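Dioxygenase (Pseudomonas brassicacearum, PDB 5V2D) probably cleaves the central double bond of lignostilbenes with molecular oxygen at a non-haem iron centre like that of related carotenoid-cleaving oxygenases. Local coordinates at residues S143-N148 and P189-A194; Q302-N307 and S493-W498; H387-A392 and P438-R443. All coordinates share one frame; numbering follows the deposited sequence.

How the interactions relate
The three contacts sit in one beta-propeller built round an iron centre. Interaction 2 is at the metal itself, bringing together two of its four histidines. Interactions 1 and 3 each join neighbouring blades farther out: the side chain of Pro189 lies about 9 Å from the iron and that of Pro438 about 12 Å. Interaction 2 packs against both. Ser143 OG comes within 3.4 Å of His495 CB, and Trp498 CE3 lies 3.7 Å from Ile439 CD1. On the other arm of interaction 2, Leu306 CD1 meets Gly388 CA at 3.9 Å. Interactions 1 and 3, with centres about 17 Å apart, do not touch; 493-498 touches both, while 302-307 meets only interaction 3.

Interaction 1: S143-N148 and P189-A194; sequences SVIPHN and PKLDPA
Ile145 packs against Pro189 and Leu191, joining strand 143-147 of one propeller blade to strand 190-191, the first strand of the next. At the start of 143-148, Ser143 turns its CB toward 189-194 but stops short of touching it; its hydroxyl instead hydrogen-bonds to the backbone O of Ala187, just ahead of the iron ligand His188 and of Pro189. A small hydroxyl residue suits this place, since it reaches a backbone carbonyl with a short side chain.

Ile145 carries the contact, and its beta-branch gives it two surfaces. With CG1 anti to the backbone N (chi1 -158°) and the chain extended beyond it, CD1 reaches out to meet the tip of Leu191, 3.7 Å from Leu191 CG and 4.1 Å from Leu191 CD2. Pro189 CG lies 4.2 Å from both Ile145 CG2 and Ile145 CD1, so the proline ring sits against both methyls, while Leu191 meets CD1 alone; Ile145 and Pro189 run past one another rather than meeting end on. Leu198 of strand 198-203 touches Ile145, Pro189 and Leu191 and so completes the apolar cluster. Pro146 contributes mainly backbone: its O approaches Leu191 CD2 at 4.3 Å, a loose contact with a methyl group.

Beyond Leu191 the second segment turns away. Asp192 OD1 accepts from Ala194 N at 2.8 Å, forming an Asx turn, while its OD2 makes salt bridges with Arg284 and Arg383. The charge of Asp192 is thus paired outside the contact, and the side-chain contacts are all between carbons. Methyl, methine and ring carbons give no directional bond, so the fit here rests mainly on the shapes of an isoleucine, a leucine and a rigid proline.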
ATOM      1  N   SER A 143       4.175  -3.089   1.956  1.00 20.99           N
ATOM      2  CA  SER A 143       3.177  -3.714   2.811  1.00 22.08           C
ATOM      3  C   SER A 143       3.787  -4.688   3.750  1.00 21.98           C
ATOM      4  O   SER A 143       4.913  -5.128   3.598  1.00 20.71           O
ATOM      5  CB  SER A 143       2.158  -4.543   1.983  1.00 25.94           C
ATOM      6  OG  SER A 143       1.444  -3.723   1.072  1.00 29.93           O
ATOM      7  N   VAL A 144       2.980  -5.098   4.734  1.00 20.75           N
ATOM      8  CA  VAL A 144       3.337  -6.152   5.656  1.00 21.93           C
ATOM      9  C   VAL A 144       2.167  -7.085   5.800  1.00 22.10           C
ATOM     10  O   VAL A 144       1.015  -6.652   5.755  1.00 25.08           O
ATOM     11  CB  VAL A 144       3.809  -5.596   7.025  1.00 22.32           C
ATOM     12  CG1 VAL A 144       5.209  -5.032   6.955  1.00 22.56           C
ATOM     13  CG2 VAL A 144       2.864  -4.510   7.550  1.00 23.22           C
ATOM     14  N   ILE A 145       2.432  -8.382   5.943  1.00 23.21           N
ATOM     15  CA  ILE A 145       1.364  -9.355   6.192  1.00 24.30           C
ATOM     16  C   ILE A 145       1.919 -10.541   6.945  1.00 24.31           C
ATOM     17  O   ILE A 145       3.040 -10.948   6.681  1.00 26.25           O
ATOM     18  CB  ILE A 145       0.709  -9.805   4.868  1.00 27.46           C
ATOM     19  CG1 ILE A 145      -0.656 -10.353   5.116  1.00 28.94           C
ATOM     20  CG2 ILE A 145       1.559 -10.843   4.103  1.00 30.17           C
ATOM     21  CD1 ILE A 145      -1.434 -10.630   3.862  1.00 35.07           C
ATOM     22  N   PRO A 146       1.167 -11.084   7.922  1.00 25.66           N
ATOM     23  CA  PRO A 146       1.623 -12.328   8.572  1.00 26.67           C
ATOM     24  C   PRO A 146       1.409 -13.521   7.664  1.00 24.83           C
ATOM     25  O   PRO A 146       0.389 -13.637   7.028  1.00 24.71           O
ATOM     26  CB  PRO A 146       0.676 -12.488   9.820  1.00 26.72           C
ATOM     27  CG  PRO A 146      -0.023 -11.214   9.922  1.00 25.54           C
ATOM     28  CD  PRO A 146      -0.090 -10.639   8.514  1.00 26.08           C
ATOM     29  N   HIS A 147       2.385 -14.408   7.625  1.00 26.69           N
ATOM     30  CA  HIS A 147       2.247 -15.644   6.815  1.00 28.59           C
ATOM     31  C   HIS A 147       3.229 -16.695   7.346  1.00 29.69           C
ATOM     32  O   HIS A 147       4.416 -16.447   7.526  1.00 27.36           O
ATOM     33  CB  HIS A 147       2.487 -15.358   5.324  1.00 29.24           C
ATOM     34  CG  HIS A 147       2.681 -16.602   4.508  1.00 29.84           C
ATOM     35  ND1 HIS A 147       1.620 -17.436   4.192  1.00 27.40           N
ATOM     36  CD2 HIS A 147       3.809 -17.181   4.012  1.00 27.71           C
ATOM     37  CE1 HIS A 147       2.089 -18.456   3.475  1.00 29.34           C
ATOM     38  NE2 HIS A 147       3.408 -18.337   3.354  1.00 29.28           N
ATOM     39  N   ASN A 148       2.679 -17.888   7.652  1.00 31.47           N
ATOM     40  CA  ASN A 148       3.481 -19.072   8.006  1.00 30.15           C
ATOM     41  C   ASN A 148       4.510 -18.777   9.064  1.00 29.70           C
ATOM     42  O   ASN A 148       5.712 -19.103   8.921  1.00 31.87           O
ATOM     43  CB  ASN A 148       4.160 -19.566   6.699  1.00 31.68           C
ATOM     44  CG  ASN A 148       4.755 -20.949   6.806  1.00 33.77           C
ATOM     45  OD1 ASN A 148       4.361 -21.721   7.659  1.00 34.66           O
ATOM     46  ND2 ASN A 148       5.720 -21.260   5.899  1.00 35.44           N
ATOM     47  N   PRO A 189      -0.702  -8.923  -1.574  1.00 25.05           N
ATOM     48  CA  PRO A 189      -1.313 -10.207  -1.407  1.00 24.25           C
ATOM     49  C   PRO A 189      -2.535 -10.084  -0.530  1.00 26.62           C
ATOM     50  O   PRO A 189      -2.665  -9.052   0.208  1.00 26.00           O
ATOM     51  CB  PRO A 189      -0.228 -11.001  -0.688  1.00 25.24           C
ATOM     52  CG  PRO A 189       0.462 -10.012   0.187  1.00 27.47           C
ATOM     53  CD  PRO A 189       0.471  -8.747  -0.692  1.00 25.64           C
ATOM     54  N   LYS A 190      -3.424 -11.059  -0.613  1.00 27.53           N
ATOM     55  CA  LYS A 190      -4.625 -11.088   0.249  1.00 30.48           C
ATOM     56  C   LYS A 190      -4.622 -12.388   1.030  1.00 30.92           C
ATOM     57  O   LYS A 190      -4.118 -13.396   0.543  1.00 27.82           O
ATOM     58  CB  LYS A 190      -5.871 -11.128  -0.602  1.00 31.90           C
ATOM     59  CG  LYS A 190      -6.029 -10.199  -1.777  1.00 35.33           C
ATOM     60  CD  LYS A 190      -6.108  -8.808  -1.333  1.00 35.11           C
ATOM     61  CE  LYS A 190      -6.238  -7.929  -2.579  1.00 37.33           C
ATOM     62  NZ  LYS A 190      -5.691  -6.596  -2.270  1.00 33.58           N
ATOM     63  N   LEU A 191      -5.217 -12.378   2.199  1.00 31.10           N
ATOM     64  CA  LEU A 191      -5.540 -13.638   2.960  1.00 31.72           C
ATOM     65  C   LEU A 191      -6.976 -14.045   2.750  1.00 30.01           C
ATOM     66  O   LEU A 191      -7.947 -13.267   2.953  1.00 26.96           O
ATOM     67  CB  LEU A 191      -5.392 -13.425   4.452  1.00 35.02           C
ATOM     68  CG  LEU A 191      -3.984 -13.140   4.906  1.00 41.20           C
ATOM     69  CD1 LEU A 191      -4.087 -12.829   6.433  1.00 47.20           C
ATOM     70  CD2 LEU A 191      -3.034 -14.327   4.557  1.00 41.06           C
ATOM     71  N   ASP A 192      -7.134 -15.253   2.294  1.00 32.36           N
ATOM     72  CA  ASP A 192      -8.470 -15.821   2.053  1.00 32.41           C
ATOM     73  C   ASP A 192      -9.076 -16.102   3.428  1.00 32.55           C
ATOM     74  O   ASP A 192      -8.512 -16.823   4.205  1.00 33.22           O
ATOM     75  CB  ASP A 192      -8.361 -17.142   1.288  1.00 36.57           C
ATOM     76  CG  ASP A 192      -9.745 -17.741   0.958  1.00 42.04           C
ATOM     77  OD1 ASP A 192     -10.484 -18.143   1.803  1.00 53.17           O
ATOM     78  OD2 ASP A 192     -10.215 -17.673  -0.122  1.00 53.43           O
ATOM     79  N   PRO A 193     -10.217 -15.512   3.730  1.00 29.70           N
ATOM     80  CA  PRO A 193     -10.710 -15.686   5.066  1.00 31.38           C
ATOM     81  C   PRO A 193     -11.252 -17.096   5.336  1.00 35.17           C
ATOM     82  O   PRO A 193     -11.371 -17.444   6.471  1.00 40.06           O
ATOM     83  CB  PRO A 193     -11.810 -14.661   5.206  1.00 30.22           C
ATOM     84  CG  PRO A 193     -12.324 -14.515   3.835  1.00 32.08           C
ATOM     85  CD  PRO A 193     -11.083 -14.639   2.933  1.00 32.53           C
ATOM     86  N   ALA A 194     -11.562 -17.882   4.350  1.00 35.01           N
ATOM     87  CA  ALA A 194     -12.127 -19.225   4.632  1.00 42.44           C
ATOM     88  C   ALA A 194     -11.028 -20.250   4.930  1.00 44.69           C
ATOM     89  O   ALA A 194     -11.174 -21.023   5.854  1.00 48.70           O
ATOM     90  CB  ALA A 194     -13.001 -19.689   3.468  1.00 42.65           C
TER

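Interaction 2: Q302-N307 and S493-W498; sequences QGHTLN and SLHGCW. With FE (Fe (III) ion), chain E.
His495 turns the edge of its imidazole toward one face of the His304 ring, an offset edge-to-face pair with centroids 4.6 Å apart and planes at 78°. The two, with His188 and His239, form the four-histidine iron centre of the seven-bladed propeller of carotenoid-cleaving oxygenases. The rings approach from opposite directions. His495 CE1 comes over the His304 face, 3.6 Å from His304 CE1, while His304 NE2 lies at the rim of the His495 ring, near its plane.

His304 NE2 and His495 NE2 are 3.1 Å apart, yet the metal accounts for their closeness: each is bound to the iron at 2.1 Å and neither bonds to the other. Histidine suits both places because one nitrogen binds the iron while the other, on the far side of the ring, holds a second-shell partner. His304 ND1 is hydrogen-bonded to Glu372 OE2, and His495 ND1 to Glu437 OE2. These second-shell carboxylates help to fix the rotation of the rings and probably make the imidazoles stronger electron donors. Glu437 also takes the backbone N of Gly496 through OE1. A water completes the ligands found, its O 2.1 Å from the iron and in the plane of the His304 ring, at its edge.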
ATOM      1  N   GLN A 302      -6.477   2.739 -12.073  1.00 28.96           N
ATOM      2  CA  GLN A 302      -7.100   1.872 -11.074  1.00 29.37           C
ATOM      3  C   GLN A 302      -6.389   2.087  -9.727  1.00 28.47           C
ATOM      4  O   GLN A 302      -5.149   1.886  -9.640  1.00 30.21           O
ATOM      5  CB  GLN A 302      -6.938   0.422 -11.482  1.00 28.30           C
ATOM      6  CG  GLN A 302      -7.526   0.087 -12.865  1.00 29.84           C
ATOM      7  CD  GLN A 302      -6.496   0.085 -13.986  1.00 28.34           C
ATOM      8  OE1 GLN A 302      -5.687   1.008 -14.079  1.00 27.74           O
ATOM      9  NE2 GLN A 302      -6.551  -0.914 -14.844  1.00 27.57           N
ATOM     10  N   GLY A 303      -7.122   2.470  -8.710  1.00 26.69           N
ATOM     11  CA  GLY A 303      -6.561   2.554  -7.308  1.00 25.40           C
ATOM     12  C   GLY A 303      -6.568   1.201  -6.600  1.00 25.73           C
ATOM     13  O   GLY A 303      -6.738   0.151  -7.223  1.00 26.55           O
ATOM     14  N   HIS A 304      -6.403   1.245  -5.280  1.00 25.88           N
ATOM     15  CA  HIS A 304      -6.384   0.039  -4.458  1.00 25.59           C
ATOM     16  C   HIS A 304      -7.743  -0.646  -4.395  1.00 25.92           C
ATOM     17  O   HIS A 304      -8.769  -0.001  -4.310  1.00 26.40           O
ATOM     18  CB  HIS A 304      -5.968   0.427  -3.033  1.00 25.11           C
ATOM     19  CG  HIS A 304      -4.537   0.759  -2.956  1.00 25.27           C
ATOM     20  ND1 HIS A 304      -4.068   2.039  -2.788  1.00 26.10           N
ATOM     21  CD2 HIS A 304      -3.462  -0.053  -2.922  1.00 25.04           C
ATOM     22  CE1 HIS A 304      -2.740   1.989  -2.756  1.00 28.37           C
ATOM     23  NE2 HIS A 304      -2.361   0.733  -2.843  1.00 25.74           N
ATOM     24  N   THR A 305      -7.721  -1.958  -4.356  1.00 23.95           N
ATOM     25  CA  THR A 305      -8.925  -2.745  -4.169  1.00 25.56           C
ATOM     26  C   THR A 305      -9.539  -2.571  -2.805  1.00 26.07           C
ATOM     27  O   THR A 305      -8.899  -2.862  -1.783  1.00 24.27           O
ATOM     28  CB  THR A 305      -8.572  -4.222  -4.392  1.00 26.48           C
ATOM     29  OG1 THR A 305      -7.998  -4.366  -5.687  1.00 30.37           O
ATOM     30  CG2 THR A 305      -9.786  -5.140  -4.279  1.00 27.05           C
ATOM     31  N   LEU A 306     -10.797  -2.144  -2.751  1.00 25.35           N
ATOM     32  CA  LEU A 306     -11.546  -2.169  -1.485  1.00 26.07           C
ATOM     33  C   LEU A 306     -11.924  -3.627  -1.212  1.00 24.80           C
ATOM     34  O   LEU A 306     -11.531  -4.223  -0.219  1.00 24.77           O
ATOM     35  CB  LEU A 306     -12.734  -1.257  -1.512  1.00 25.15           C
ATOM     36  CG  LEU A 306     -13.726  -1.462  -0.367  1.00 25.99           C
ATOM     37  CD1 LEU A 306     -13.092  -1.313   1.030  1.00 25.36           C
ATOM     38  CD2 LEU A 306     -14.877  -0.446  -0.554  1.00 25.78           C
ATOM     39  N   ASN A 307     -12.631  -4.227  -2.140  1.00 26.74           N
ATOM     40  CA  ASN A 307     -13.019  -5.619  -2.063  1.00 25.45           C
ATOM     41  C   ASN A 307     -13.542  -6.043  -3.426  1.00 25.45           C
ATOM     42  O   ASN A 307     -13.740  -5.229  -4.305  1.00 27.10           O
ATOM     43  CB  ASN A 307     -14.027  -5.919  -0.918  1.00 27.05           C
ATOM     44  CG  ASN A 307     -14.080  -7.378  -0.560  1.00 26.48           C
ATOM     45  OD1 ASN A 307     -13.132  -8.152  -0.792  1.00 24.96           O
ATOM     46  ND2 ASN A 307     -15.204  -7.772   0.047  1.00 27.42           N
ATOM     47  N   SER A 493       3.320   6.564   6.128  1.00 19.91           N
ATOM     48  CA  SER A 493       3.524   5.170   5.884  1.00 20.09           C
ATOM     49  C   SER A 493       2.840   4.752   4.596  1.00 20.58           C
ATOM     50  O   SER A 493       2.085   5.525   3.925  1.00 22.82           O
ATOM     51  CB  SER A 493       3.019   4.302   7.046  1.00 20.56           C
ATOM     52  OG  SER A 493       3.552   4.777   8.316  1.00 22.67           O
ATOM     53  N   LEU A 494       3.048   3.513   4.257  1.00 21.56           N
ATOM     54  CA  LEU A 494       2.253   2.855   3.272  1.00 22.17           C
ATOM     55  C   LEU A 494       1.317   1.864   3.971  1.00 23.41           C
ATOM     56  O   LEU A 494       0.528   2.295   4.835  1.00 24.79           O
ATOM     57  CB  LEU A 494       3.148   2.294   2.173  1.00 22.87           C
ATOM     58  CG  LEU A 494       3.726   3.316   1.208  1.00 23.18           C
ATOM     59  CD1 LEU A 494       4.790   2.674   0.253  1.00 22.45           C
ATOM     60  CD2 LEU A 494       2.675   4.070   0.426  1.00 24.64           C
ATOM     61  N   HIS A 495       1.346   0.594   3.650  1.00 21.41           N
ATOM     62  CA  HIS A 495       0.283  -0.299   4.103  1.00 23.65           C
ATOM     63  C   HIS A 495       0.531  -1.025   5.395  1.00 24.29           C
ATOM     64  O   HIS A 495       1.676  -1.169   5.800  1.00 22.67           O
ATOM     65  CB  HIS A 495      -0.036  -1.334   3.000  1.00 21.65           C
ATOM     66  CG  HIS A 495      -0.444  -0.681   1.747  1.00 22.49           C
ATOM     67  ND1 HIS A 495      -1.692  -0.065   1.610  1.00 23.11           N
ATOM     68  CD2 HIS A 495       0.193  -0.559   0.539  1.00 21.97           C
ATOM     69  CE1 HIS A 495      -1.794   0.399   0.361  1.00 22.82           C
ATOM     70  NE2 HIS A 495      -0.668   0.118  -0.300  1.00 21.99           N
ATOM     71  N   GLY A 496      -0.548  -1.399   6.069  1.00 21.45           N
ATOM     72  CA  GLY A 496      -0.433  -2.117   7.338  1.00 20.83           C
ATOM     73  C   GLY A 496      -1.408  -3.250   7.437  1.00 21.44           C
ATOM     74  O   GLY A 496      -2.214  -3.529   6.488  1.00 23.60           O
ATOM     75  N   CYS A 497      -1.399  -3.930   8.578  1.00 21.48           N
ATOM     76  CA  CYS A 497      -2.328  -5.086   8.740  1.00 22.09           C
ATOM     77  C   CYS A 497      -2.526  -5.310  10.218  1.00 23.60           C
ATOM     78  O   CYS A 497      -1.724  -4.868  11.076  1.00 22.88           O
ATOM     79  CB  CYS A 497      -1.773  -6.355   8.131  1.00 23.65           C
ATOM     80  SG  CYS A 497      -0.260  -6.950   8.944  1.00 27.25           S
ATOM     81  N   TRP A 498      -3.647  -5.957  10.533  1.00 22.94           N
ATOM     82  CA  TRP A 498      -3.933  -6.386  11.891  1.00 24.03           C
ATOM     83  C   TRP A 498      -3.677  -7.886  12.037  1.00 23.64           C
ATOM     84  O   TRP A 498      -4.234  -8.659  11.258  1.00 22.38           O
ATOM     85  CB  TRP A 498      -5.447  -6.099  12.176  1.00 25.09           C
ATOM     86  CG  TRP A 498      -5.856  -6.661  13.573  1.00 25.01           C
ATOM     87  CD1 TRP A 498      -6.780  -7.608  13.821  1.00 26.01           C
ATOM     88  CD2 TRP A 498      -5.375  -6.201  14.822  1.00 24.78           C
ATOM     89  NE1 TRP A 498      -6.899  -7.791  15.132  1.00 28.35           N
ATOM     90  CE2 TRP A 498      -6.050  -6.942  15.797  1.00 26.87           C
ATOM     91  CE3 TRP A 498      -4.449  -5.243  15.206  1.00 25.40           C
ATOM     92  CZ2 TRP A 498      -5.861  -6.755  17.162  1.00 25.92           C
ATOM     93  CZ3 TRP A 498      -4.243  -5.057  16.569  1.00 25.69           C
ATOM     94  CH2 TRP A 498      -4.965  -5.797  17.538  1.00 26.27           C
TER
HETATM   95 FE    FE E 500      -0.489  -0.081  -2.399  1.00 21.77          FE
HETATM   96  O   HOH W   1       0.659   1.632  -2.330  1.00 26.53           O

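Interaction 3: H387-A392 and P438-R443; sequences HGFLLA and PIFIPR
Different first torsions bring Phe389 and Phe440 together from their separate strands: Phe389 holds CG anti to its carbonyl carbon (chi1 -59°), whereas Phe440 holds CG anti to its amide nitrogen (chi1 169°). Each CB points across to the opposite strand, and the rings end up nearly parallel, at 14°, but slid so far apart that they scarcely overlap, with centroids 5.4 Å apart. The two side chains cross obliquely. Phe389 CE1 lies 3.4 Å from Phe440 CD1, and Phe389 CZ is 3.8 Å from that same atom. Large flat side chains suit these positions because they span the distance between the two backbones.

The strands 387-392 and 433-442 belong to successive blades of the propeller, so the contact is packing between blades. Val454 of strand 452-460 also touches Phe389, and His416 meets its ring. A serine in place of Phe440 would probably leave CE1 and CZ of Phe389 without the Phe440 ring beside them and open a gap between the blades.

A second contact lies nearer the iron. Leu391 meets Pro438 end on, with both Leu391 CG and Leu391 CD2 at 3.9 Å from Pro438 CD. Leu414 touches both residues. Proline fits well here: it offers a compact apolar ring and, lacking an N-H, brings no amide donor into the packing, while its backbone O takes a hydrogen bond from Arg375 NE. All four touching residues are buried, and the contact joins two successive blades through carbon-to-carbon packing, held by dispersion and the exclusion of water.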
ATOM      1  N   HIS A 387     -19.720  -3.058   3.542  1.00 27.79           N
ATOM      2  CA  HIS A 387     -19.067  -1.975   4.269  1.00 29.29           C
ATOM      3  C   HIS A 387     -17.613  -1.762   3.858  1.00 26.73           C
ATOM      4  O   HIS A 387     -16.935  -2.708   3.568  1.00 28.59           O
ATOM      5  CB  HIS A 387     -19.076  -2.323   5.757  1.00 30.21           C
ATOM      6  CG  HIS A 387     -20.450  -2.472   6.323  1.00 30.75           C
ATOM      7  ND1 HIS A 387     -21.124  -1.400   6.877  1.00 31.99           N
ATOM      8  CD2 HIS A 387     -21.281  -3.550   6.406  1.00 33.74           C
ATOM      9  CE1 HIS A 387     -22.358  -1.792   7.166  1.00 34.92           C
ATOM     10  NE2 HIS A 387     -22.452  -3.107   6.969  1.00 31.10           N
ATOM     11  N   GLY A 388     -17.166  -0.528   3.874  1.00 28.35           N
ATOM     12  CA  GLY A 388     -15.722  -0.220   3.671  1.00 32.01           C
ATOM     13  C   GLY A 388     -15.316   0.997   4.481  1.00 31.76           C
ATOM     14  O   GLY A 388     -16.186   1.819   4.851  1.00 28.55           O
ATOM     15  N   PHE A 389     -14.061   1.024   4.885  1.00 26.13           N
ATOM     16  CA  PHE A 389     -13.479   2.119   5.549  1.00 27.59           C
ATOM     17  C   PHE A 389     -12.513   2.757   4.556  1.00 27.56           C
ATOM     18  O   PHE A 389     -11.884   2.060   3.756  1.00 28.16           O
ATOM     19  CB  PHE A 389     -12.805   1.639   6.825  1.00 27.84           C
ATOM     20  CG  PHE A 389     -13.726   0.960   7.790  1.00 26.86           C
ATOM     21  CD1 PHE A 389     -13.802  -0.403   7.858  1.00 28.70           C
ATOM     22  CD2 PHE A 389     -14.598   1.718   8.563  1.00 28.53           C
ATOM     23  CE1 PHE A 389     -14.638  -1.047   8.791  1.00 29.14           C
ATOM     24  CE2 PHE A 389     -15.522   1.088   9.411  1.00 27.17           C
ATOM     25  CZ  PHE A 389     -15.552  -0.300   9.570  1.00 26.88           C
ATOM     26  N   LEU A 390     -12.382   4.055   4.583  1.00 28.65           N
ATOM     27  CA  LEU A 390     -11.691   4.773   3.545  1.00 29.16           C
ATOM     28  C   LEU A 390     -11.090   6.004   4.180  1.00 28.89           C
ATOM     29  O   LEU A 390     -11.600   6.508   5.192  1.00 28.75           O
ATOM     30  CB  LEU A 390     -12.720   5.336   2.506  1.00 32.55           C
ATOM     31  CG  LEU A 390     -13.650   4.384   1.770  1.00 35.03           C
ATOM     32  CD1 LEU A 390     -14.803   5.090   1.088  1.00 40.68           C
ATOM     33  CD2 LEU A 390     -12.859   3.667   0.717  1.00 35.71           C
ATOM     34  N   LEU A 391     -10.074   6.553   3.561  1.00 25.41           N
ATOM     35  CA  LEU A 391      -9.606   7.876   3.858  1.00 25.99           C
ATOM     36  C   LEU A 391     -10.107   8.782   2.746  1.00 28.28           C
ATOM     37  O   LEU A 391     -10.179   8.394   1.560  1.00 27.35           O
ATOM     38  CB  LEU A 391      -8.076   7.950   3.883  1.00 26.55           C
ATOM     39  CG  LEU A 391      -7.376   6.998   4.873  1.00 25.54           C
ATOM     40  CD1 LEU A 391      -5.885   7.293   4.948  1.00 25.97           C
ATOM     41  CD2 LEU A 391      -8.000   7.204   6.259  1.00 28.15           C
ATOM     42  N   ALA A 392     -10.402  10.021   3.084  1.00 28.83           N
ATOM     43  CA  ALA A 392     -10.839  10.986   2.079  1.00 29.68           C
ATOM     44  C   ALA A 392     -10.286  12.362   2.394  1.00 31.60           C
ATOM     45  O   ALA A 392      -9.902  12.668   3.529  1.00 29.30           O
ATOM     46  CB  ALA A 392     -12.352  11.051   2.048  1.00 31.85           C
ATOM     47  N   PRO A 438      -5.972   2.973   7.556  1.00 23.80           N
ATOM     48  CA  PRO A 438      -6.565   2.318   8.705  1.00 22.93           C
ATOM     49  C   PRO A 438      -6.597   0.800   8.644  1.00 22.88           C
ATOM     50  O   PRO A 438      -6.600   0.203   7.583  1.00 21.73           O
ATOM     51  CB  PRO A 438      -8.035   2.893   8.653  1.00 22.42           C
ATOM     52  CG  PRO A 438      -8.316   2.958   7.181  1.00 22.75           C
ATOM     53  CD  PRO A 438      -6.971   3.465   6.587  1.00 24.17           C
ATOM     54  N   ILE A 439      -6.727   0.190   9.828  1.00 21.71           N
ATOM     55  CA  ILE A 439      -7.108  -1.197   9.947  1.00 22.90           C
ATOM     56  C   ILE A 439      -8.469  -1.299  10.633  1.00 22.71           C
ATOM     57  O   ILE A 439      -8.928  -0.374  11.324  1.00 23.14           O
ATOM     58  CB  ILE A 439      -6.145  -2.036  10.733  1.00 23.97           C
ATOM     59  CG1 ILE A 439      -5.746  -1.335  12.054  1.00 24.79           C
ATOM     60  CG2 ILE A 439      -4.889  -2.328   9.912  1.00 24.37           C
ATOM     61  CD1 ILE A 439      -5.264  -2.309  13.102  1.00 27.28           C
ATOM     62  N   PHE A 440      -9.101  -2.458  10.448  1.00 24.27           N
ATOM     63  CA  PHE A 440     -10.339  -2.795  11.114  1.00 24.97           C
ATOM     64  C   PHE A 440     -10.124  -3.992  12.041  1.00 28.82           C
ATOM     65  O   PHE A 440      -9.507  -4.977  11.629  1.00 27.17           O
ATOM     66  CB  PHE A 440     -11.461  -3.077  10.146  1.00 24.50           C
ATOM     67  CG  PHE A 440     -12.666  -3.671  10.786  1.00 26.93           C
ATOM     68  CD1 PHE A 440     -13.529  -2.858  11.497  1.00 25.45           C
ATOM     69  CD2 PHE A 440     -12.918  -5.041  10.745  1.00 24.36           C
ATOM     70  CE1 PHE A 440     -14.656  -3.413  12.173  1.00 25.25           C
ATOM     71  CE2 PHE A 440     -14.038  -5.554  11.389  1.00 28.43           C
ATOM     72  CZ  PHE A 440     -14.891  -4.750  12.088  1.00 25.21           C
ATOM     73  N   ILE A 441     -10.655  -3.894  13.265  1.00 26.36           N
ATOM     74  CA  ILE A 441     -10.531  -4.955  14.231  1.00 27.37           C
ATOM     75  C   ILE A 441     -11.963  -5.374  14.641  1.00 28.08           C
ATOM     76  O   ILE A 441     -12.673  -4.561  15.191  1.00 26.53           O
ATOM     77  CB  ILE A 441      -9.787  -4.472  15.494  1.00 28.04           C
ATOM     78  CG1 ILE A 441      -8.395  -4.019  15.132  1.00 27.83           C
ATOM     79  CG2 ILE A 441      -9.718  -5.597  16.523  1.00 29.03           C
ATOM     80  CD1 ILE A 441      -7.561  -3.431  16.286  1.00 28.12           C
ATOM     81  N   PRO A 442     -12.360  -6.637  14.415  1.00 29.67           N
ATOM     82  CA  PRO A 442     -13.697  -7.024  14.825  1.00 29.48           C
ATOM     83  C   PRO A 442     -13.916  -6.926  16.315  1.00 31.75           C
ATOM     84  O   PRO A 442     -13.026  -7.136  17.072  1.00 27.73           O
ATOM     85  CB  PRO A 442     -13.770  -8.522  14.463  1.00 31.93           C
ATOM     86  CG  PRO A 442     -12.575  -8.780  13.514  1.00 30.56           C
ATOM     87  CD  PRO A 442     -11.581  -7.775  13.817  1.00 30.43           C
ATOM     88  N   ARG A 443     -15.146  -6.571  16.735  1.00 29.79           N
ATOM     89  CA  ARG A 443     -15.444  -6.418  18.201  1.00 32.29           C
ATOM     90  C   ARG A 443     -15.277  -7.765  18.903  1.00 31.75           C
ATOM     91  O   ARG A 443     -14.842  -7.783  20.027  1.00 33.90           O
ATOM     92  CB  ARG A 443     -16.890  -5.873  18.413  1.00 34.52           C
ATOM     93  CG  ARG A 443     -17.192  -5.378  19.850  1.00 35.04           C
ATOM     94  CD  ARG A 443     -18.579  -4.744  19.999  1.00 37.52           C
ATOM     95  NE  ARG A 443     -18.723  -3.768  18.924  1.00 36.25           N
ATOM     96  CZ  ARG A 443     -18.381  -2.489  18.956  1.00 38.71           C
ATOM     97  NH1 ARG A 443     -18.021  -1.871  20.072  1.00 38.37           N
ATOM     98  NH2 ARG A 443     -18.501  -1.760  17.821  1.00 37.37           N
TER